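Local structure of hemin ABC transporter, periplasmic hemin-binding protein HutB (Vibrio cholerae, 5KHL) at residues T27-A32 with L254-L259; G78-G83 with I101-T106; K150-L155 with G177-H182; L156-R161 with R213-L218. The protein probably binds heme in the periplasm and hands it to an inner-membrane ABC transporter for import into the cell. All blocks are in the same frame, centred on the assembly; numbering follows the deposited sequence.

Contact 1: residues T27-A32 with L254-L259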
loop_
_atom_site.group_PDB
_atom_site.type_symbol
_atom_site.label_atom_id
_atom_site.label_comp_id
_atom_site.label_asym_id
_atom_site.label_seq_id
_atom_site.Cartn_x
_atom_site.Cartn_y
_atom_site.Cartn_z
ATOM N N THR A 27 -2.803 -1.067 10.759
ATOM C CA THR A 27 -4.210 -1.206 11.101
ATOM C C THR A 27 -4.870 -2.441 10.485
ATOM O O THR A 27 -5.612 -3.137 11.168
ATOM C CB THR A 27 -4.993 0.044 10.667
ATOM O OG1 THR A 27 -4.455 1.179 11.340
ATOM C CG2 THR A 27 -6.474 -0.085 10.999
ATOM N N GLU A 28 -4.598 -2.714 9.208
ATOM C CA GLU A 28 -5.269 -3.830 8.533
ATOM C C GLU A 28 -4.882 -5.147 9.210
ATOM O O GLU A 28 -5.741 -5.980 9.478
ATOM C CB GLU A 28 -4.977 -3.861 7.009
ATOM C CG GLU A 28 -3.514 -3.954 6.610
ATOM C CD GLU A 28 -3.275 -4.490 5.186
ATOM O OE1 GLU A 28 -4.091 -4.253 4.267
ATOM O OE2 GLU A 28 -2.236 -5.153 4.991
ATOM N N LEU A 29 -3.600 -5.318 9.512
ATOM C CA LEU A 29 -3.154 -6.542 10.143
ATOM C C LEU A 29 -3.754 -6.670 11.554
ATOM O O LEU A 29 -4.279 -7.731 11.909
ATOM C CB LEU A 29 -1.618 -6.609 10.160
ATOM C CG LEU A 29 -0.995 -6.678 8.752
ATOM C CD1 LEU A 29 0.512 -6.817 8.806
ATOM C CD2 LEU A 29 -1.595 -7.804 7.934
ATOM N N ILE A 30 -3.725 -5.582 12.326
ATOM C CA ILE A 30 -4.328 -5.551 13.666
ATOM C C ILE A 30 -5.798 -6.002 13.630
ATOM O O ILE A 30 -6.247 -6.801 14.459
ATOM C CB ILE A 30 -4.219 -4.132 14.314
ATOM C CG1 ILE A 30 -2.749 -3.750 14.502
ATOM C CG2 ILE A 30 -4.949 -4.081 15.664
ATOM C CD1 ILE A 30 -2.517 -2.502 15.314
ATOM N N LEU A 31 -6.531 -5.506 12.645
ATOM C CA LEU A 31 -7.897 -5.950 12.409
ATOM C C LEU A 31 -7.933 -7.420 11.958
ATOM O O LEU A 31 -8.726 -8.207 12.470
ATOM C CB LEU A 31 -8.579 -5.045 11.369
ATOM C CG LEU A 31 -9.348 -3.789 11.811
ATOM C CD1 LEU A 31 -8.584 -2.966 12.827
ATOM C CD2 LEU A 31 -9.705 -2.919 10.601
ATOM N N ALA A 32 -7.063 -7.797 11.019
ATOM C CA ALA A 32 -7.094 -9.157 10.454
ATOM C C ALA A 32 -6.830 -10.191 11.518
ATOM O O ALA A 32 -7.340 -11.299 11.452
ATOM C CB ALA A 32 -6.086 -9.306 9.325
ATOM N N LEU A 254 3.256 -3.585 1.048
ATOM C CA LEU A 254 2.436 -4.683 0.468
ATOM C C LEU A 254 1.598 -5.374 1.528
ATOM O O LEU A 254 2.119 -5.959 2.465
ATOM C CB LEU A 254 3.270 -5.736 -0.264
ATOM C CG LEU A 254 2.435 -6.790 -1.046
ATOM C CD1 LEU A 254 2.008 -6.313 -2.441
ATOM C CD2 LEU A 254 3.128 -8.160 -1.145
ATOM N N GLY A 255 0.286 -5.315 1.370
ATOM C CA GLY A 255 -0.607 -5.797 2.407
ATOM C C GLY A 255 -1.780 -6.610 1.899
ATOM O O GLY A 255 -1.771 -7.087 0.762
ATOM N N LEU A 256 -2.791 -6.765 2.754
ATOM C CA LEU A 256 -3.945 -7.597 2.444
ATOM C C LEU A 256 -4.793 -6.970 1.345
ATOM O O LEU A 256 -5.263 -7.664 0.428
ATOM C CB LEU A 256 -4.783 -7.826 3.693
ATOM C CG LEU A 256 -4.008 -8.375 4.895
ATOM C CD1 LEU A 256 -4.966 -8.699 6.029
ATOM C CD2 LEU A 256 -3.180 -9.612 4.519
ATOM N N LYS A 257 -4.975 -5.655 1.442
ATOM C CA LYS A 257 -5.633 -4.871 0.396
ATOM C C LYS A 257 -4.884 -4.959 -0.946
ATOM O O LYS A 257 -5.507 -5.046 -1.999
ATOM C CB LYS A 257 -5.756 -3.407 0.833
ATOM C CG LYS A 257 -6.714 -2.572 -0.004
ATOM C CD LYS A 257 -8.159 -3.052 0.142
ATOM C CE LYS A 257 -8.953 -2.859 -1.158
ATOM N NZ LYS A 257 -9.044 -1.437 -1.571
ATOM N N SER A 258 -3.552 -4.936 -0.891
ATOM C CA SER A 258 -2.725 -5.085 -2.084
ATOM C C SER A 258 -3.066 -6.370 -2.812
ATOM O O SER A 258 -3.320 -6.367 -4.013
ATOM C CB SER A 258 -1.243 -5.084 -1.732
ATOM O OG SER A 258 -0.966 -4.214 -0.658
ATOM N N LEU A 259 -3.080 -7.467 -2.067
ATOM C CA LEU A 259 -3.426 -8.771 -2.609
ATOM C C LEU A 259 -4.848 -8.825 -3.203
ATOM O O LEU A 259 -5.061 -9.429 -4.258
ATOM C CB LEU A 259 -3.274 -9.833 -1.514
ATOM C CG LEU A 259 -1.884 -10.015 -0.890
ATOM C CD1 LEU A 259 -1.780 -11.378 -0.254
ATOM C CD2 LEU A 259 -0.782 -9.833 -1.928
HETATM O O HOH W 1 -2.506 -2.981 1.684
#

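Contact 2: residues G78-G83 with I101-T106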
loop_
_atom_site.group_PDB
_atom_site.type_symbol
_atom_site.label_atom_id
_atom_site.label_comp_id
_atom_site.label_asym_id
_atom_site.label_seq_id
_atom_site.Cartn_x
_atom_site.Cartn_y
_atom_site.Cartn_z
ATOM N N GLY A 78 4.274 1.778 14.107
ATOM C CA GLY A 78 4.252 2.252 12.740
ATOM C C GLY A 78 5.537 1.957 12.009
ATOM O O GLY A 78 6.376 1.184 12.489
ATOM N N SER A 79 5.691 2.565 10.837
ATOM C CA SER A 79 6.880 2.359 10.022
ATOM C C SER A 79 8.021 3.215 10.536
ATOM O O SER A 79 7.855 3.986 11.466
ATOM C CB SER A 79 6.613 2.686 8.560
ATOM O OG SER A 79 6.542 4.084 8.371
ATOM N N ASP A 80 9.182 3.084 9.910
ATOM C CA ASP A 80 10.356 3.832 10.330
ATOM C C ASP A 80 10.228 5.295 9.950
ATOM O O ASP A 80 11.139 6.076 10.165
ATOM C CB ASP A 80 11.625 3.241 9.709
ATOM C CG ASP A 80 11.639 3.365 8.198
ATOM O OD1 ASP A 80 10.565 3.610 7.600
ATOM O OD2 ASP A 80 12.720 3.209 7.604
ATOM N N GLU A 81 9.094 5.646 9.360
ATOM C CA GLU A 81 8.796 7.025 9.008
ATOM C C GLU A 81 8.043 7.782 10.119
ATOM O O GLU A 81 7.849 8.996 10.017
ATOM C CB GLU A 81 7.979 7.070 7.722
ATOM C CG GLU A 81 8.769 6.756 6.490
ATOM C CD GLU A 81 7.904 6.773 5.249
ATOM O OE1 GLU A 81 8.452 7.023 4.154
ATOM O OE2 GLU A 81 6.674 6.554 5.367
ATOM N N MET A 82 7.589 7.064 11.145
ATOM C CA MET A 82 6.933 7.706 12.268
ATOM C C MET A 82 7.862 8.782 12.764
ATOM O O MET A 82 9.073 8.574 12.818
ATOM C CB MET A 82 6.633 6.736 13.404
ATOM C CG MET A 82 5.493 5.802 13.182
ATOM S SD MET A 82 5.187 4.992 14.744
ATOM C CE MET A 82 6.714 4.055 14.994
ATOM N N GLY A 83 7.299 9.931 13.106
ATOM C CA GLY A 83 8.096 11.043 13.569
ATOM C C GLY A 83 7.171 12.186 13.917
ATOM O O GLY A 83 5.949 12.027 13.868
ATOM N N ILE A 101 8.182 -1.081 12.459
ATOM C CA ILE A 101 7.639 -2.302 11.915
ATOM C C ILE A 101 7.962 -2.321 10.421
ATOM O O ILE A 101 8.321 -1.283 9.875
ATOM C CB ILE A 101 6.112 -2.345 12.238
ATOM C CG1 ILE A 101 5.754 -3.647 12.924
ATOM C CG2 ILE A 101 5.214 -1.967 11.041
ATOM C CD1 ILE A 101 6.309 -3.721 14.298
ATOM N N ASN A 102 7.845 -3.473 9.753
ATOM C CA ASN A 102 8.269 -3.595 8.347
ATOM C C ASN A 102 7.529 -2.681 7.367
ATOM O O ASN A 102 6.328 -2.546 7.449
ATOM C CB ASN A 102 8.109 -5.044 7.868
ATOM C CG ASN A 102 8.669 -5.269 6.452
ATOM O OD1 ASN A 102 8.009 -4.957 5.450
ATOM N ND2 ASN A 102 9.890 -5.822 6.371
ATOM N N SER A 103 8.238 -2.091 6.409
ATOM C CA SER A 103 7.558 -1.400 5.317
ATOM C C SER A 103 8.171 -1.623 3.910
ATOM O O SER A 103 8.097 -0.710 3.081
ATOM C CB SER A 103 7.476 0.108 5.612
ATOM O OG SER A 103 8.717 0.656 6.009
ATOM N N ASP A 104 8.750 -2.808 3.644
ATOM C CA ASP A 104 9.132 -3.237 2.273
ATOM C C ASP A 104 7.966 -3.309 1.325
ATOM O O ASP A 104 6.830 -3.475 1.738
ATOM C CB ASP A 104 9.735 -4.656 2.209
ATOM C CG ASP A 104 10.770 -4.899 3.226
ATOM O OD1 ASP A 104 11.516 -3.957 3.563
ATOM O OD2 ASP A 104 10.847 -6.052 3.681
ATOM N N SER A 105 8.298 -3.320 0.042
ATOM C CA SER A 105 7.340 -3.615 -0.997
ATOM C C SER A 105 7.294 -5.120 -1.326
ATOM O O SER A 105 6.684 -5.525 -2.309
ATOM C CB SER A 105 7.688 -2.810 -2.235
ATOM O OG SER A 105 9.043 -2.991 -2.558
ATOM N N THR A 106 7.915 -5.951 -0.500
ATOM C CA THR A 106 7.992 -7.371 -0.819
ATOM C C THR A 106 6.936 -8.221 -0.125
ATOM O O THR A 106 6.490 -7.911 0.961
ATOM C CB THR A 106 9.360 -7.944 -0.451
ATOM O OG1 THR A 106 9.414 -8.139 0.965
ATOM C CG2 THR A 106 10.464 -7.001 -0.887
#

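Contact 3: residues K150-L155 with G177-H182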
loop_
_atom_site.group_PDB
_atom_site.type_symbol
_atom_site.label_atom_id
_atom_site.label_comp_id
_atom_site.label_asym_id
_atom_site.label_seq_id
_atom_site.Cartn_x
_atom_site.Cartn_y
_atom_site.Cartn_z
ATOM N N LYS A 150 1.288 -9.976 -20.054
ATOM C CA LYS A 150 1.083 -8.662 -20.658
ATOM C C LYS A 150 1.966 -7.615 -19.990
ATOM O O LYS A 150 2.736 -7.924 -19.091
ATOM C CB LYS A 150 -0.378 -8.244 -20.566
ATOM C CG LYS A 150 -1.284 -8.953 -21.547
ATOM C CD LYS A 150 -2.740 -8.689 -21.210
ATOM C CE LYS A 150 -3.677 -9.228 -22.261
ATOM N NZ LYS A 150 -5.104 -9.062 -21.834
ATOM N N LYS A 151 1.853 -6.371 -20.435
ATOM C CA LYS A 151 2.670 -5.288 -19.893
ATOM C C LYS A 151 1.776 -4.277 -19.205
ATOM O O LYS A 151 0.766 -3.868 -19.758
ATOM C CB LYS A 151 3.506 -4.626 -20.996
ATOM C CG LYS A 151 4.615 -5.520 -21.532
ATOM C CD LYS A 151 5.261 -4.942 -22.772
ATOM C CE LYS A 151 4.430 -5.201 -24.021
ATOM N NZ LYS A 151 5.232 -4.973 -25.272
ATOM N N VAL A 152 2.149 -3.907 -17.984
ATOM C CA VAL A 152 1.354 -3.043 -17.114
ATOM C C VAL A 152 2.251 -2.004 -16.451
ATOM O O VAL A 152 3.283 -2.344 -15.867
ATOM C CB VAL A 152 0.617 -3.855 -16.002
ATOM C CG1 VAL A 152 -0.006 -2.916 -14.937
ATOM C CG2 VAL A 152 -0.449 -4.753 -16.611
ATOM N N LEU A 153 1.859 -0.739 -16.538
ATOM C CA LEU A 153 2.562 0.311 -15.814
ATOM C C LEU A 153 1.657 0.928 -14.779
ATOM O O LEU A 153 0.445 1.056 -14.987
ATOM C CB LEU A 153 3.059 1.415 -16.751
ATOM C CG LEU A 153 4.222 1.175 -17.709
ATOM C CD1 LEU A 153 4.285 2.355 -18.673
ATOM C CD2 LEU A 153 5.542 0.992 -16.969
ATOM N N PHE A 154 2.259 1.338 -13.670
ATOM C CA PHE A 154 1.570 2.183 -12.725
ATOM C C PHE A 154 2.066 3.621 -12.859
ATOM O O PHE A 154 3.258 3.885 -12.745
ATOM C CB PHE A 154 1.765 1.691 -11.295
ATOM C CG PHE A 154 1.095 2.559 -10.275
ATOM C CD1 PHE A 154 -0.195 2.300 -9.877
ATOM C CD2 PHE A 154 1.750 3.653 -9.737
ATOM C CE1 PHE A 154 -0.809 3.109 -8.939
ATOM C CE2 PHE A 154 1.149 4.459 -8.811
ATOM C CZ PHE A 154 -0.127 4.188 -8.404
ATOM N N LEU A 155 1.135 4.542 -13.095
ATOM C CA LEU A 155 1.464 5.959 -13.225
ATOM C C LEU A 155 1.005 6.759 -12.011
ATOM O O LEU A 155 -0.146 6.667 -11.563
ATOM C CB LEU A 155 0.839 6.560 -14.489
ATOM C CG LEU A 155 1.299 6.012 -15.841
ATOM C CD1 LEU A 155 0.568 6.733 -16.943
ATOM C CD2 LEU A 155 2.810 6.118 -16.024
ATOM N N GLY A 177 3.819 -7.759 -10.759
ATOM C CA GLY A 177 4.408 -9.088 -10.843
ATOM C C GLY A 177 3.423 -10.148 -10.380
ATOM O O GLY A 177 3.256 -11.169 -11.034
ATOM N N LEU A 178 2.751 -9.889 -9.258
ATOM C CA LEU A 178 1.805 -10.841 -8.686
ATOM C C LEU A 178 0.584 -11.097 -9.561
ATOM O O LEU A 178 0.058 -12.215 -9.564
ATOM C CB LEU A 178 1.362 -10.385 -7.296
ATOM C CG LEU A 178 2.409 -10.607 -6.200
ATOM C CD1 LEU A 178 2.013 -9.940 -4.902
ATOM C CD2 LEU A 178 2.610 -12.089 -5.973
ATOM N N ILE A 179 0.124 -10.096 -10.312
ATOM C CA ILE A 179 -0.977 -10.345 -11.233
ATOM C C ILE A 179 -0.468 -11.074 -12.479
ATOM O O ILE A 179 -1.251 -11.460 -13.345
ATOM C CB ILE A 179 -1.707 -9.057 -11.661
ATOM C CG1 ILE A 179 -0.895 -8.295 -12.711
ATOM C CG2 ILE A 179 -2.103 -8.212 -10.432
ATOM C CD1 ILE A 179 -1.227 -6.820 -12.797
ATOM N N GLY A 180 0.842 -11.273 -12.559
ATOM C CA GLY A 180 1.426 -12.025 -13.654
ATOM C C GLY A 180 1.683 -11.168 -14.875
ATOM O O GLY A 180 1.626 -11.655 -16.002
ATOM N N ALA A 181 1.957 -9.885 -14.660
ATOM C CA ALA A 181 2.329 -9.024 -15.765
ATOM C C ALA A 181 3.818 -8.668 -15.694
ATOM O O ALA A 181 4.480 -8.917 -14.679
ATOM C CB ALA A 181 1.466 -7.762 -15.774
ATOM N N HIS A 182 4.337 -8.127 -16.791
ATOM C CA HIS A 182 5.618 -7.421 -16.797
ATOM C C HIS A 182 5.434 -5.952 -16.429
ATOM O O HIS A 182 4.545 -5.279 -16.952
ATOM C CB HIS A 182 6.292 -7.478 -18.172
ATOM C CG HIS A 182 6.588 -8.860 -18.662
ATOM N ND1 HIS A 182 7.489 -9.693 -18.040
ATOM C CD2 HIS A 182 6.128 -9.537 -19.744
ATOM C CE1 HIS A 182 7.560 -10.835 -18.706
ATOM N NE2 HIS A 182 6.747 -10.764 -19.745
#

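Contact 4: residues L156-R161 with R213-L218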
loop_
_atom_site.group_PDB
_atom_site.type_symbol
_atom_site.label_atom_id
_atom_site.label_comp_id
_atom_site.label_asym_id
_atom_site.label_seq_id
_atom_site.Cartn_x
_atom_site.Cartn_y
_atom_site.Cartn_z
ATOM N N LEU A 156 1.932 7.530 -11.470
ATOM C CA LEU A 156 1.653 8.386 -10.340
ATOM C C LEU A 156 1.475 9.764 -10.918
ATOM O O LEU A 156 2.455 10.402 -11.305
ATOM C CB LEU A 156 2.795 8.342 -9.331
ATOM C CG LEU A 156 2.489 8.737 -7.893
ATOM C CD1 LEU A 156 1.520 7.755 -7.260
ATOM C CD2 LEU A 156 3.775 8.795 -7.091
ATOM N N LEU A 157 0.221 10.197 -11.024
ATOM C CA LEU A 157 -0.110 11.471 -11.668
ATOM C C LEU A 157 -0.499 12.515 -10.627
ATOM O O LEU A 157 -1.189 12.195 -9.666
ATOM C CB LEU A 157 -1.245 11.278 -12.682
ATOM C CG LEU A 157 -1.051 10.165 -13.725
ATOM C CD1 LEU A 157 -2.305 9.885 -14.533
ATOM C CD2 LEU A 157 0.093 10.491 -14.661
ATOM N N HIS A 158 -0.029 13.750 -10.798
ATOM C CA HIS A 158 -0.468 14.870 -9.952
ATOM C C HIS A 158 -0.772 16.105 -10.791
ATOM O O HIS A 158 -0.292 16.250 -11.919
ATOM C CB HIS A 158 0.580 15.235 -8.890
ATOM C CG HIS A 158 0.711 14.218 -7.788
ATOM N ND1 HIS A 158 -0.147 13.164 -7.643
ATOM C CD2 HIS A 158 1.625 14.118 -6.787
ATOM C CE1 HIS A 158 0.222 12.434 -6.591
ATOM N NE2 HIS A 158 1.288 12.996 -6.062
ATOM N N GLU A 159 -1.574 16.998 -10.226
ATOM C CA GLU A 159 -1.881 18.262 -10.875
ATOM C C GLU A 159 -0.596 19.090 -10.946
ATOM O O GLU A 159 0.046 19.349 -9.926
ATOM C CB GLU A 159 -3.000 19.002 -10.116
ATOM C CG GLU A 159 -4.422 18.405 -10.271
ATOM C CD GLU A 159 -4.587 16.984 -9.707
ATOM O OE1 GLU A 159 -3.697 16.496 -8.968
ATOM O OE2 GLU A 159 -5.621 16.349 -10.013
ATOM N N GLY A 160 -0.191 19.457 -12.158
ATOM C CA GLY A 160 0.996 20.275 -12.344
ATOM C C GLY A 160 2.347 19.611 -12.094
ATOM O O GLY A 160 3.385 20.236 -12.331
ATOM N N ARG A 161 2.350 18.366 -11.609
ATOM C CA ARG A 161 3.595 17.595 -11.485
ATOM C C ARG A 161 3.812 16.746 -12.723
ATOM O O ARG A 161 2.863 16.423 -13.442
ATOM C CB ARG A 161 3.591 16.683 -10.254
ATOM C CG ARG A 161 3.410 17.398 -8.928
ATOM C CD ARG A 161 4.721 17.907 -8.362
ATOM N NE ARG A 161 4.868 19.359 -8.467
ATOM C CZ ARG A 161 5.614 20.086 -7.639
ATOM N NH1 ARG A 161 5.712 21.402 -7.789
ATOM N NH2 ARG A 161 6.258 19.488 -6.645
ATOM N N ARG A 213 -7.575 5.074 -7.017
ATOM C CA ARG A 213 -8.886 5.304 -7.601
ATOM C C ARG A 213 -9.209 6.789 -7.403
ATOM O O ARG A 213 -10.026 7.380 -8.114
ATOM C CB ARG A 213 -9.945 4.401 -6.948
ATOM C CG ARG A 213 -9.601 3.981 -5.524
ATOM C CD ARG A 213 -10.813 3.453 -4.759
ATOM N NE ARG A 213 -11.457 4.324 -3.750
ATOM C CZ ARG A 213 -11.228 5.617 -3.484
ATOM N NH1 ARG A 213 -11.937 6.209 -2.528
ATOM N NH2 ARG A 213 -10.328 6.340 -4.133
ATOM N N SER A 214 -8.498 7.371 -6.440
ATOM C CA SER A 214 -8.691 8.730 -5.983
ATOM C C SER A 214 -8.042 9.773 -6.888
ATOM O O SER A 214 -8.453 10.940 -6.866
ATOM C CB SER A 214 -8.153 8.871 -4.554
ATOM O OG SER A 214 -7.284 9.982 -4.422
ATOM N N LEU A 215 -7.059 9.374 -7.701
ATOM C CA LEU A 215 -6.424 10.322 -8.633
ATOM C C LEU A 215 -7.321 10.641 -9.828
ATOM O O LEU A 215 -6.862 10.825 -10.958
ATOM C CB LEU A 215 -5.068 9.806 -9.124
ATOM C CG LEU A 215 -3.976 10.889 -9.073
ATOM C CD1 LEU A 215 -4.471 12.273 -9.558
ATOM C CD2 LEU A 215 -3.372 11.002 -7.669
ATOM N N GLU A 216 -8.614 10.703 -9.552
ATOM C CA GLU A 216 -9.606 11.163 -10.505
ATOM C C GLU A 216 -10.870 11.523 -9.731
ATOM O O GLU A 216 -11.598 10.602 -9.335
ATOM C CB GLU A 216 -9.896 10.093 -11.557
ATOM C CG GLU A 216 -9.607 8.692 -11.059
ATOM C CD GLU A 216 -10.130 7.646 -11.996
ATOM O OE1 GLU A 216 -9.454 6.613 -12.150
ATOM O OE2 GLU A 216 -11.221 7.861 -12.572
ATOM N N LYS A 217 -11.138 12.805 -9.445
ATOM C CA LYS A 217 -10.287 14.009 -9.612
ATOM C C LYS A 217 -9.751 14.326 -11.008
ATOM O O LYS A 217 -8.801 15.097 -11.156
ATOM C CB LYS A 217 -9.102 13.966 -8.630
ATOM C CG LYS A 217 -8.595 15.357 -8.226
ATOM C CD LYS A 217 -7.498 15.264 -7.181
ATOM C CE LYS A 217 -8.060 14.718 -5.877
ATOM N NZ LYS A 217 -7.234 15.039 -4.675
ATOM N N LEU A 218 -10.366 13.751 -12.030
ATOM C CA LEU A 218 -9.972 14.057 -13.398
ATOM C C LEU A 218 -11.102 13.665 -14.331
ATOM O O LEU A 218 -11.294 14.259 -15.392
ATOM C CB LEU A 218 -8.675 13.334 -13.779
ATOM C CG LEU A 218 -7.577 14.189 -14.428
ATOM C CD1 LEU A 218 -6.193 13.584 -14.183
ATOM C CD2 LEU A 218 -7.836 14.390 -15.927
#

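Contact 1: residues T27-A32 with L254-L259
The E28 carboxylate sits at the start of helix 256-269, its OE2 3.1 Å from CA of G255, the N-cap residue. CG of E28 lies between its backbone N and carbonyl carbon (chi1 58°) and the chain is extended beyond it, which carries the carboxylate here. G255 sends its N-H to OG of S258. Next, L256 N donates to OE2 of E28 at 2.8 Å, on the syn side and 24° out of the carboxylate plane. The L256 side chain turns toward helix 24-32, its CD1 3.5 Å from CB of A32 and its CG 3.9 Å from CD2 of L29. In the two-lobed fold expected of this family, the contact joins a helix of the N-terminal lobe to the C-terminal helix, with helix 125-143 alongside both: A32 touches L130 and L256 touches V134. K257 N gives a nearly straight bond to OE1 of E28 (3.3 Å, 173° at the hydrogen), also on the syn side. Two amides of the first helical turn share one carboxylate, whose negative charge probably suits the positive end of the helix dipole. At S258, a water donates to OG and to OE1 of E28, linking the two.

Contact 2: residues G78-G83 with I101-T106
Only one hydrogen bond joins the two segments, and it is bent: I101 N donates to O of G78 at 2.9 Å, but the angle at the hydrogen is 121°, so it counts as weak. CB of I101 sits 3.5 Å from that same oxygen of G78 and CG2 stays beside it, while the end of the side chain leads away to pack on helix 107-120, against I117 and I120. G78 also bonds through its backbone to N99, and the pair G78-I101 is in keeping with the parallel pairing of strands 75-78 and 97-100. Beyond it the chains part into the loops at the C-terminal edge of the N-terminal lobe's sheet, the edge where ligand-binding loops usually lie in such alpha/beta lobes. The loops meet through small groups: CB of S79 is 3.9 Å from OG of S103, and OD1 of D80 approaches the same hydroxyl at 3.8 Å. Each loop is stiffened from within. S79 OG, set between its backbone N and carbonyl carbon (chi1 74°), accepts E81 N at 3.2 Å in an ST turn, inside a type I turn from S79 to M82. In the other loop, N102 OD1 accepts D104 N at 2.9 Å in an Asx turn, the donor lying above the carbonyl plane. The same amide sends ND2, in its own plane, to OD2 of D104 at 2.9 Å, meeting that carboxylate from above.

Contact 3: residues K150-L155 with G177-H182
K151 and H182 form a single parallel bridge, their CA atoms 4.8 Å apart. H182 supplies both bonds: its N donates to O of K150 at 2.8 Å, and its O accepts from N of V152 at 2.9 Å. On its other edge, K151 pairs with M207 of strand 207-210, so H182 borders the C-terminal lobe's sheet at this point. The chain reaches the bridge through a Schellman motif ending helix 171-178, in which G180 takes a positive phi (85°) and its N bonds back to O of G177. Beside the bridge, CG2 of V152, anti to its own carbonyl carbon, rests 3.7 Å from CB of A181 and 4.4 Å from CD1 of I179. This apolar patch is carried on by helix 256-269, where V152 and A181 touch L269. The H182 ring comes obliquely near the main chain, its CD2 3.8 Å from O of K150. Both lysines start away from the contact. The join therefore rests on two main-chain hydrogen bonds and the apolar patch of V152, A181 and I179, while the charge of K150 is directed elsewhere, its NZ bonding O of L269.

Contact 4: residues L156-R161 with R213-L218
L215 presses its isopropyl head onto the carbonyl oxygen of L157, where two loops meet that follow the neighbouring parallel strands 152-156 and 207-210 of the C-terminal lobe. Both loops leave the C-terminal ends of these strands. This is the tight part of the contact. CG of L215 stands 3.1 Å from O of L157 and the two methyls are nearly as close, so CG and both methyls gather round one oxygen. The first torsion of L215, -134°, lies away from any staggered position, and in this loop both the torsion and the short approaches are of doubtful accuracy. At right angles to L215 comes the H158 side chain, whose ring takes CD2 of L215 at its edge and in plane, 3.9 Å from ND1 of H158. The L157 side chain starts toward the 213-218 loop and also touches V210 of strand 207-210 and V224 of helix 221-227. The outer part is looser and more exposed. E159, bent at chi2 (63°), swings its carboxylate across the K217 side chain. The opposite charges do not pair: NZ of K217 stays 5.7 Å from OE2 of E159. That carboxylate oxygen instead lies against the aliphatic part of the lysine, with OE2 of E159 3.6 Å from CD of K217.

Overall arrangement
Contact 1 bridges the lobes and touches two of the others: CD2 of L254 packs 3.9 Å from C of T106 in contact 2, and CD2 of L259 lies 4.1 Å from CD1 of L178 in contact 3. Contacts 2 and 3 fall on opposite sides of the chain's centre, their centres about 24 Å apart. Contact 4 adjoins contact 3 in sequence, yet the two centres are about 20 Å apart, at either end of strand 152-156. The loops of contacts 2 and 4 belong to different lobes, with nearest atoms about 12 Å apart. As in relatives, heme would probably bind in the cleft between the lobes, bordered by such loops.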